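Local coordinates for protein putative laminarinase (PDB 2W39) that probably hydrolyses beta-glucans such as laminarin and lichenin, as an extracellular family 16 glycoside hydrolase of a white-rot fungus, at residues A1-W9 against P216-W224; A13-E21 against S71-T79. One frame throughout, in Å; residues are numbered along the deposited sequence. Where two conformers were deposited one is given.

The chain begins in contact 1: strand 2-9 lies at the N terminus and pairs with strand 218-220, closing a loop of 206 residues. Contact 2 falls wholly within that loop. There the helix 14-17 and strand 18-20 that follow strand 2-9 meet the end of strand 69-76, across a shorter loop of 49 residues. Contact 1 belongs to the antiparallel sheet that also holds strand 288-297, contact 2 to the mixed sheet containing strands 98-105 and 246-253, so the first twenty residues pass from one sheet of the beta sandwich to the other. The centres of the two contacts are about 22 Å apart, yet K78 of contact 2 forms salt bridges with E6 and D7 of segment 1-9.

Contact 1 (A1-W9 against P216-W224); sequences ATYHLEDNW and PATINTDNW
With OG1 of T221 set between its own backbone N and carbonyl carbon (chi1 62°) and CG of D222 turned anti to its carbonyl carbon (chi1 -71°), two oxygens converge on the chain's first nitrogen, A1 N. They hold the end of an antiparallel beta ladder in one sheet of the GH16 beta sandwich: the axes of strands 2-9 and 218-220 run at 154° and approach to 4.7 Å. A1 N donates to T221 OG1 at 2.9 Å and makes a salt bridge with D222 OD2, which it meets from above the carboxylate plane. E190 takes bonds from both T221 OG1 and the hydroxyl of Y3, so the hydroxyl that receives A1 N is itself held by a carboxylate; with D222, this would probably favour a charged ammonium. Y3 and I219 form a hydrogen-bonded pair, I219 N reaching Y3 O nearly straight, while T2 with N220 and H4 with T218 are non-hydrogen-bonded pairs. L5 N adds a bond to A217 O in the carbonyl plane at 2.7 Å, and T221 N bonds to A1 O beyond the other end of the ladder.

The two faces differ in character. On the face of Y3 and I219, Y3 CB rests 3.9 Å from I219 CG1. T221, from the turn that follows, joins them: Y3 CE2 reaches T221 CG2 at 4.0 Å, the two side chains crossing obliquely. All three residues are buried and touch V84 of strand 83-89, which places them in the interior. On the other face, H4 and T218 point the same way side by side, with T218 OG1 near the imidazole plane at its edge, 3.1 Å from H4 CD2. T2 crosses N220 here, and a water joins T2 OG1 to N220 OD1. That same amide oxygen accepts a hydrogen bond from D222 N, two residues on, in an Asx turn, the donor lying above the carbonyl plane at 3.0 Å.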
loop_
_atom_site.group_PDB
_atom_site.type_symbol
_atom_site.label_atom_id
_atom_site.label_comp_id
_atom_site.label_asym_id
_atom_site.label_seq_id
_atom_site.Cartn_x
_atom_site.Cartn_y
_atom_site.Cartn_z
ATOM N N ALA A 1 8.880 -19.049 9.389
ATOM C CA ALA A 1 7.999 -20.252 9.383
ATOM C C ALA A 1 7.654 -20.705 7.966
ATOM O O ALA A 1 7.816 -19.955 7.003
ATOM C CB ALA A 1 6.720 -20.002 10.191
ATOM N N THR A 2 7.167 -21.935 7.850
ATOM C CA THR A 2 6.709 -22.492 6.577
ATOM C C THR A 2 5.225 -22.218 6.397
ATOM O O THR A 2 4.422 -22.404 7.317
ATOM C CB THR A 2 6.993 -24.015 6.497
ATOM O OG1 THR A 2 8.409 -24.222 6.551
ATOM C CG2 THR A 2 6.473 -24.617 5.214
ATOM N N TYR A 3 4.871 -21.766 5.200
ATOM C CA TYR A 3 3.479 -21.467 4.857
ATOM C C TYR A 3 3.195 -22.061 3.491
ATOM O O TYR A 3 4.122 -22.354 2.711
ATOM C CB TYR A 3 3.213 -19.951 4.810
ATOM C CG TYR A 3 3.504 -19.181 6.066
ATOM C CD1 TYR A 3 2.483 -18.859 6.966
ATOM C CD2 TYR A 3 4.783 -18.713 6.350
ATOM C CE1 TYR A 3 2.739 -18.120 8.104
ATOM C CE2 TYR A 3 5.042 -17.969 7.492
ATOM C CZ TYR A 3 4.008 -17.693 8.359
ATOM O OH TYR A 3 4.238 -16.962 9.509
ATOM N N HIS A 4 1.912 -22.177 3.175
ATOM C CA HIS A 4 1.480 -22.769 1.913
ATOM C C HIS A 4 0.465 -21.870 1.246
ATOM O O HIS A 4 -0.294 -21.146 1.902
ATOM C CB HIS A 4 0.918 -24.180 2.136
ATOM C CG HIS A 4 1.931 -25.097 2.721
ATOM N ND1 HIS A 4 2.073 -25.293 4.079
ATOM C CD2 HIS A 4 2.937 -25.785 2.134
ATOM C CE1 HIS A 4 3.094 -26.112 4.297
ATOM N NE2 HIS A 4 3.629 -26.427 3.132
ATOM N N LEU A 5 0.415 -21.943 -0.073
ATOM C CA LEU A 5 -0.424 -21.049 -0.852
ATOM C C LEU A 5 -1.878 -21.130 -0.427
ATOM O O LEU A 5 -2.437 -22.229 -0.274
ATOM C CB LEU A 5 -0.283 -21.403 -2.328
ATOM C CG LEU A 5 -0.828 -20.424 -3.343
ATOM C CD1 LEU A 5 -0.117 -19.050 -3.245
ATOM C CD2 LEU A 5 -0.667 -21.040 -4.730
ATOM N N GLU A 6 -2.482 -19.960 -0.252
ATOM C CA GLU A 6 -3.888 -19.801 0.117
ATOM C C GLU A 6 -4.673 -19.132 -1.019
ATOM O O GLU A 6 -5.818 -19.495 -1.282
ATOM C CB GLU A 6 -3.973 -18.990 1.427
ATOM C CG GLU A 6 -5.356 -18.622 1.916
ATOM C CD GLU A 6 -6.227 -19.808 2.266
ATOM O OE1 GLU A 6 -5.725 -20.922 2.485
ATOM O OE2 GLU A 6 -7.455 -19.605 2.351
ATOM N N ASP A 7 -4.069 -18.130 -1.657
ATOM C CA ASP A 7 -4.672 -17.405 -2.777
ATOM C C ASP A 7 -3.597 -17.015 -3.756
ATOM O O ASP A 7 -2.522 -16.570 -3.367
ATOM C CB ASP A 7 -5.384 -16.141 -2.295
ATOM C CG ASP A 7 -6.569 -16.445 -1.418
ATOM O OD1 ASP A 7 -7.612 -16.885 -1.956
ATOM O OD2 ASP A 7 -6.471 -16.256 -0.186
ATOM N N ASN A 8 -3.906 -17.172 -5.032
ATOM C CA ASN A 8 -3.005 -16.818 -6.092
ATOM C C ASN A 8 -3.760 -15.911 -7.042
ATOM O O ASN A 8 -4.589 -16.392 -7.827
ATOM C CB ASN A 8 -2.541 -18.082 -6.827
ATOM C CG ASN A 8 -1.499 -17.782 -7.880
ATOM O OD1 ASN A 8 -0.942 -16.684 -7.925
ATOM N ND2 ASN A 8 -1.246 -18.747 -8.756
ATOM N N TRP A 9 -3.491 -14.608 -6.971
ATOM C CA TRP A 9 -4.233 -13.655 -7.773
ATOM C C TRP A 9 -3.376 -13.057 -8.872
ATOM O O TRP A 9 -2.386 -12.373 -8.598
ATOM C CB TRP A 9 -4.796 -12.561 -6.881
ATOM C CG TRP A 9 -5.690 -13.030 -5.756
ATOM C CD1 TRP A 9 -6.715 -13.934 -5.823
ATOM C CD2 TRP A 9 -5.655 -12.565 -4.403
ATOM N NE1 TRP A 9 -7.311 -14.055 -4.586
ATOM C CE2 TRP A 9 -6.686 -13.216 -3.701
ATOM C CE3 TRP A 9 -4.823 -11.675 -3.713
ATOM C CZ2 TRP A 9 -6.928 -12.991 -2.346
ATOM C CZ3 TRP A 9 -5.073 -11.438 -2.376
ATOM C CH2 TRP A 9 -6.112 -12.103 -1.700
ATOM N N PRO A 216 6.361 -19.984 -5.519
ATOM C CA PRO A 216 6.009 -21.397 -5.393
ATOM C C PRO A 216 4.910 -21.535 -4.347
ATOM O O PRO A 216 4.681 -20.624 -3.536
ATOM C CB PRO A 216 7.302 -22.033 -4.857
ATOM C CG PRO A 216 7.949 -20.922 -4.083
ATOM C CD PRO A 216 7.704 -19.727 -4.990
ATOM N N ALA A 217 4.263 -22.690 -4.320
ATOM C CA ALA A 217 3.154 -22.873 -3.401
ATOM C C ALA A 217 3.589 -23.091 -1.947
ATOM O O ALA A 217 2.770 -22.944 -1.054
ATOM C CB ALA A 217 2.229 -23.983 -3.874
ATOM N N THR A 218 4.856 -23.453 -1.715
ATOM C CA THR A 218 5.405 -23.599 -0.361
ATOM C C THR A 218 6.520 -22.575 -0.162
ATOM O O THR A 218 7.393 -22.440 -1.034
ATOM C CB THR A 218 5.964 -25.016 -0.133
ATOM O OG1 THR A 218 4.907 -25.969 -0.277
ATOM C CG2 THR A 218 6.562 -25.140 1.239
ATOM N N ILE A 219 6.497 -21.869 0.970
ATOM C CA ILE A 219 7.521 -20.879 1.283
ATOM C C ILE A 219 7.999 -21.072 2.703
ATOM O O ILE A 219 7.310 -21.692 3.519
ATOM C CB ILE A 219 7.027 -19.418 1.100
ATOM C CG1 ILE A 219 5.870 -19.103 2.069
ATOM C CG2 ILE A 219 6.676 -19.145 -0.360
ATOM C CD1 ILE A 219 5.478 -17.630 2.115
ATOM N N ASN A 220 9.191 -20.553 2.991
ATOM C CA ASN A 220 9.722 -20.583 4.342
ATOM C C ASN A 220 10.434 -19.261 4.616
ATOM O O ASN A 220 11.506 -18.990 4.063
ATOM C CB ASN A 220 10.690 -21.764 4.490
ATOM C CG ASN A 220 11.279 -21.878 5.885
ATOM O OD1 ASN A 220 11.089 -21.019 6.741
ATOM N ND2 ASN A 220 11.997 -22.970 6.120
ATOM N N THR A 221 9.830 -18.429 5.463
ATOM C CA THR A 221 10.338 -17.080 5.674
ATOM C C THR A 221 11.639 -17.056 6.470
ATOM O O THR A 221 12.294 -16.020 6.514
ATOM C CB THR A 221 9.286 -16.173 6.352
ATOM O OG1 THR A 221 8.973 -16.724 7.636
ATOM C CG2 THR A 221 8.030 -16.086 5.517
ATOM N N ASP A 222 11.995 -18.181 7.097
ATOM C CA ASP A 222 13.288 -18.324 7.794
ATOM C C ASP A 222 14.454 -18.023 6.869
ATOM O O ASP A 222 15.552 -17.690 7.338
ATOM C CB ASP A 222 13.493 -19.768 8.311
ATOM C CG ASP A 222 12.585 -20.129 9.474
ATOM O OD1 ASP A 222 12.656 -21.296 9.932
ATOM O OD2 ASP A 222 11.815 -19.267 9.950
ATOM N N ASN A 223 14.213 -18.181 5.569
ATOM C CA ASN A 223 15.221 -18.076 4.531
ATOM C C ASN A 223 15.300 -16.717 3.851
ATOM O O ASN A 223 16.038 -16.553 2.880
ATOM C CB ASN A 223 14.979 -19.171 3.481
ATOM C CG ASN A 223 15.155 -20.571 4.051
ATOM O OD1 ASN A 223 15.962 -20.788 4.962
ATOM N ND2 ASN A 223 14.400 -21.526 3.524
ATOM N N TRP A 224 14.563 -15.735 4.369
ATOM C CA TRP A 224 14.372 -14.484 3.647
ATOM C C TRP A 224 15.306 -13.348 4.042
ATOM O O TRP A 224 15.239 -12.258 3.469
ATOM C CB TRP A 224 12.920 -14.050 3.824
ATOM C CG TRP A 224 11.946 -14.912 3.062
ATOM C CD1 TRP A 224 12.174 -16.135 2.476
ATOM C CD2 TRP A 224 10.576 -14.611 2.836
ATOM N NE1 TRP A 224 11.025 -16.589 1.875
ATOM C CE2 TRP A 224 10.023 -15.678 2.089
ATOM C CE3 TRP A 224 9.747 -13.542 3.199
ATOM C CZ2 TRP A 224 8.682 -15.683 1.658
ATOM C CZ3 TRP A 224 8.422 -13.554 2.792
ATOM C CH2 TRP A 224 7.898 -14.612 2.022
HETATM O O HOH W 1 10.016 -22.956 9.000
#

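Contact 2 (A13-E21 against S71-T79); sequences AFLSTFTHE and SVRIRSIKT
R75 O is gripped twice, by T19 N at 2.9 Å and by a water that donates to it at 2.8 Å and also joins T19 OG1 to R75 NE. CG anti to the backbone N (chi1 172°) and a chain extended to NE carry the R73 guanidinium to the E21 carboxylate. There R73 NE donates to E21 OE1 at 2.9 Å; the oxygen lies in the guanidinium plane, though the nitrogen meets it from above the carboxylate plane. E21 OE2 stands 3.5 Å from R75 NH1, well out of that guanidinium plane, so only the charges interact. E107 binds both arginines, and R73 NH2 also bonds to O6 of a bound glucose, so E21 probably helps position a sugar-contacting arginine.

Strands 18-20 and 73-76 pair antiparallel at an edge of the mixed sheet of the GH16 beta sandwich, their axes 150° apart. R75 N returns a bond to T19 O, and E21 N donates almost straight to R73 O.

S76 CA sits over the centre of one face of the F18 ring, and F14 CD1 lies against the opposite face, toward the rim, while F18 CD2 touches I74 CD1 at 3.6 Å. Replacing F18 by an alanine would probably leave a gap between F14, I74 and S76. H20 and I74 point the same way, with I74 CG2 centred over the imidazole, 3.5 Å from the H20 ring centroid and 7° off its normal.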
loop_
_atom_site.group_PDB
_atom_site.type_symbol
_atom_site.label_atom_id
_atom_site.label_comp_id
_atom_site.label_asym_id
_atom_site.label_seq_id
_atom_site.Cartn_x
_atom_site.Cartn_y
_atom_site.Cartn_z
ATOM N N ALA A 13 -8.223 -12.731 -12.225
ATOM C CA ALA A 13 -8.614 -13.294 -10.924
ATOM C C ALA A 13 -9.096 -12.208 -9.969
ATOM O O ALA A 13 -10.002 -12.428 -9.176
ATOM C CB ALA A 13 -7.459 -14.061 -10.287
ATOM N N PHE A 14 -8.461 -11.037 -10.026
ATOM C CA PHE A 14 -8.798 -9.953 -9.108
ATOM C C PHE A 14 -10.251 -9.508 -9.243
ATOM O O PHE A 14 -10.826 -8.994 -8.284
ATOM C CB PHE A 14 -7.878 -8.749 -9.327
ATOM C CG PHE A 14 -6.470 -8.958 -8.844
ATOM C CD1 PHE A 14 -6.134 -8.683 -7.516
ATOM C CD2 PHE A 14 -5.480 -9.395 -9.716
ATOM C CE1 PHE A 14 -4.821 -8.840 -7.064
ATOM C CE2 PHE A 14 -4.161 -9.572 -9.279
ATOM C CZ PHE A 14 -3.826 -9.282 -7.944
ATOM N N LEU A 15 -10.849 -9.710 -10.421
ATOM C CA LEU A 15 -12.233 -9.288 -10.649
ATOM C C LEU A 15 -13.230 -10.162 -9.909
ATOM O O LEU A 15 -14.370 -9.747 -9.711
ATOM C CB LEU A 15 -12.563 -9.228 -12.140
ATOM C CG LEU A 15 -11.645 -8.321 -12.963
ATOM C CD1 LEU A 15 -12.082 -8.336 -14.437
ATOM C CD2 LEU A 15 -11.600 -6.894 -12.414
ATOM N N SER A 16 -12.842 -11.367 -9.497
ATOM C CA SER A 16 -13.757 -12.187 -8.698
ATOM C C SER A 16 -13.380 -12.248 -7.224
ATOM O O SER A 16 -14.234 -12.519 -6.389
ATOM C CB SER A 16 -13.909 -13.598 -9.269
ATOM O OG SER A 16 -12.659 -14.231 -9.412
ATOM N N THR A 17 -12.118 -11.953 -6.901
ATOM C CA THR A 17 -11.644 -12.169 -5.530
ATOM C C THR A 17 -11.507 -10.875 -4.724
ATOM O O THR A 17 -11.290 -10.921 -3.505
ATOM C CB THR A 17 -10.303 -12.913 -5.538
ATOM O OG1 THR A 17 -9.344 -12.082 -6.191
ATOM C CG2 THR A 17 -10.432 -14.289 -6.243
ATOM N N PHE A 18 -11.679 -9.743 -5.401
ATOM C CA PHE A 18 -11.708 -8.415 -4.767
ATOM C C PHE A 18 -12.989 -7.734 -5.177
ATOM O O PHE A 18 -13.586 -8.101 -6.180
ATOM C CB PHE A 18 -10.542 -7.541 -5.260
ATOM C CG PHE A 18 -9.207 -7.852 -4.617
ATOM C CD1 PHE A 18 -8.596 -9.094 -4.747
ATOM C CD2 PHE A 18 -8.546 -6.866 -3.884
ATOM C CE1 PHE A 18 -7.380 -9.354 -4.150
ATOM C CE2 PHE A 18 -7.313 -7.111 -3.284
ATOM C CZ PHE A 18 -6.730 -8.366 -3.410
ATOM N N THR A 19 -13.400 -6.731 -4.413
ATOM C CA THR A 19 -14.409 -5.795 -4.868
ATOM C C THR A 19 -13.770 -4.415 -4.989
ATOM O O THR A 19 -12.686 -4.161 -4.454
ATOM C CB THR A 19 -15.618 -5.707 -3.935
ATOM O OG1 THR A 19 -15.212 -5.148 -2.691
ATOM C CG2 THR A 19 -16.234 -7.066 -3.720
ATOM N N HIS A 20 -14.422 -3.538 -5.733
ATOM C CA HIS A 20 -14.077 -2.125 -5.740
ATOM C C HIS A 20 -14.951 -1.404 -4.726
ATOM O O HIS A 20 -16.183 -1.547 -4.724
ATOM C CB HIS A 20 -14.331 -1.530 -7.125
ATOM C CG HIS A 20 -13.336 -1.930 -8.170
ATOM N ND1 HIS A 20 -13.050 -3.242 -8.488
ATOM C CD2 HIS A 20 -12.595 -1.172 -9.017
ATOM C CE1 HIS A 20 -12.158 -3.267 -9.467
ATOM N NE2 HIS A 20 -11.872 -2.025 -9.815
ATOM N N GLU A 21 -14.332 -0.621 -3.855
ATOM C CA GLU A 21 -15.060 0.123 -2.838
ATOM C C GLU A 21 -15.441 1.486 -3.401
ATOM O O GLU A 21 -14.581 2.353 -3.583
ATOM C CB GLU A 21 -14.197 0.287 -1.602
ATOM C CG GLU A 21 -13.761 -1.020 -0.944
ATOM C CD GLU A 21 -13.091 -0.733 0.374
ATOM O OE1 GLU A 21 -11.848 -0.614 0.408
ATOM O OE2 GLU A 21 -13.838 -0.608 1.381
ATOM N N SER A 71 -10.782 7.153 -9.612
ATOM C CA SER A 71 -9.732 6.220 -9.243
ATOM C C SER A 71 -10.395 5.001 -8.614
ATOM O O SER A 71 -11.633 4.908 -8.577
ATOM C CB SER A 71 -8.763 6.902 -8.277
ATOM O OG SER A 71 -7.592 6.110 -8.125
ATOM N N VAL A 72 -9.570 4.090 -8.109
ATOM C CA VAL A 72 -10.079 2.842 -7.565
ATOM C C VAL A 72 -9.425 2.498 -6.234
ATOM O O VAL A 72 -8.259 2.842 -5.974
ATOM C CB VAL A 72 -9.937 1.667 -8.566
ATOM C CG1 VAL A 72 -10.740 1.928 -9.854
ATOM C CG2 VAL A 72 -8.482 1.363 -8.885
ATOM N N ARG A 73 -10.188 1.766 -5.423
ATOM C CA ARG A 73 -9.769 1.216 -4.137
ATOM C C ARG A 73 -10.342 -0.198 -4.106
ATOM O O ARG A 73 -11.557 -0.374 -4.002
ATOM C CB ARG A 73 -10.324 2.079 -3.005
ATOM C CG ARG A 73 -10.122 1.486 -1.608
ATOM C CD ARG A 73 -10.359 2.518 -0.554
ATOM N NE ARG A 73 -10.528 1.933 0.777
ATOM C CZ ARG A 73 -10.255 2.560 1.922
ATOM N NH1 ARG A 73 -9.651 3.740 1.930
ATOM N NH2 ARG A 73 -10.528 1.966 3.075
ATOM N N ILE A 74 -9.480 -1.188 -4.266
ATOM C CA ILE A 74 -9.935 -2.567 -4.302
ATOM C C ILE A 74 -9.630 -3.257 -2.997
ATOM O O ILE A 74 -8.620 -2.975 -2.352
ATOM C CB ILE A 74 -9.380 -3.341 -5.548
ATOM C CG1 ILE A 74 -7.852 -3.600 -5.505
ATOM C CG2 ILE A 74 -9.814 -2.643 -6.856
ATOM C CD1 ILE A 74 -7.388 -4.632 -6.522
ATOM N N ARG A 75 -10.506 -4.166 -2.595
ATOM C CA ARG A 75 -10.424 -4.805 -1.299
ATOM C C ARG A 75 -10.659 -6.302 -1.464
ATOM O O ARG A 75 -11.644 -6.731 -2.085
ATOM C CB ARG A 75 -11.503 -4.224 -0.379
ATOM C CG ARG A 75 -11.459 -4.813 1.031
ATOM C CD ARG A 75 -12.559 -4.270 1.906
ATOM N NE ARG A 75 -13.875 -4.783 1.517
ATOM C CZ ARG A 75 -15.015 -4.416 2.089
ATOM N NH1 ARG A 75 -15.017 -3.496 3.041
ATOM N NH2 ARG A 75 -16.156 -4.971 1.701
ATOM N N SER A 76 -9.781 -7.119 -0.890
ATOM C CA SER A 76 -9.988 -8.571 -0.968
ATOM C C SER A 76 -11.298 -8.943 -0.301
ATOM O O SER A 76 -11.665 -8.384 0.729
ATOM C CB SER A 76 -8.829 -9.353 -0.334
ATOM O OG SER A 76 -8.714 -9.103 1.062
ATOM N N ILE A 77 -11.988 -9.925 -0.863
ATOM C CA ILE A 77 -13.199 -10.436 -0.226
ATOM C C ILE A 77 -12.806 -11.204 1.047
ATOM O O ILE A 77 -13.443 -11.063 2.089
ATOM C CB ILE A 77 -14.030 -11.282 -1.219
ATOM C CG1 ILE A 77 -14.608 -10.373 -2.310
ATOM C CG2 ILE A 77 -15.152 -12.032 -0.487
ATOM C CD1 ILE A 77 -15.162 -11.119 -3.509
ATOM N N LYS A 78 -11.764 -12.023 0.955
ATOM C CA LYS A 78 -11.297 -12.752 2.115
ATOM C C LYS A 78 -10.574 -11.867 3.110
ATOM O O LYS A 78 -10.049 -10.792 2.765
ATOM C CB LYS A 78 -10.382 -13.879 1.674
ATOM C CG LYS A 78 -11.182 -14.986 1.015
ATOM C CD LYS A 78 -10.304 -16.017 0.365
ATOM C CE LYS A 78 -9.570 -16.856 1.367
ATOM N NZ LYS A 78 -8.914 -17.995 0.653
ATOM N N THR A 79 -10.551 -12.328 4.359
ATOM C CA THR A 79 -9.781 -11.690 5.413
ATOM C C THR A 79 -8.721 -12.668 5.930
ATOM O O THR A 79 -8.824 -13.881 5.714
ATOM C CB THR A 79 -10.672 -11.235 6.573
ATOM O OG1 THR A 79 -11.297 -12.401 7.096
ATOM C CG2 THR A 79 -11.708 -10.235 6.123
HETATM O O HOH W 2 -10.682 -12.914 -1.656
HETATM O O HOH W 3 -14.133 -6.641 -0.721
HETATM O O HOH W 4 -12.972 1.991 -5.955
#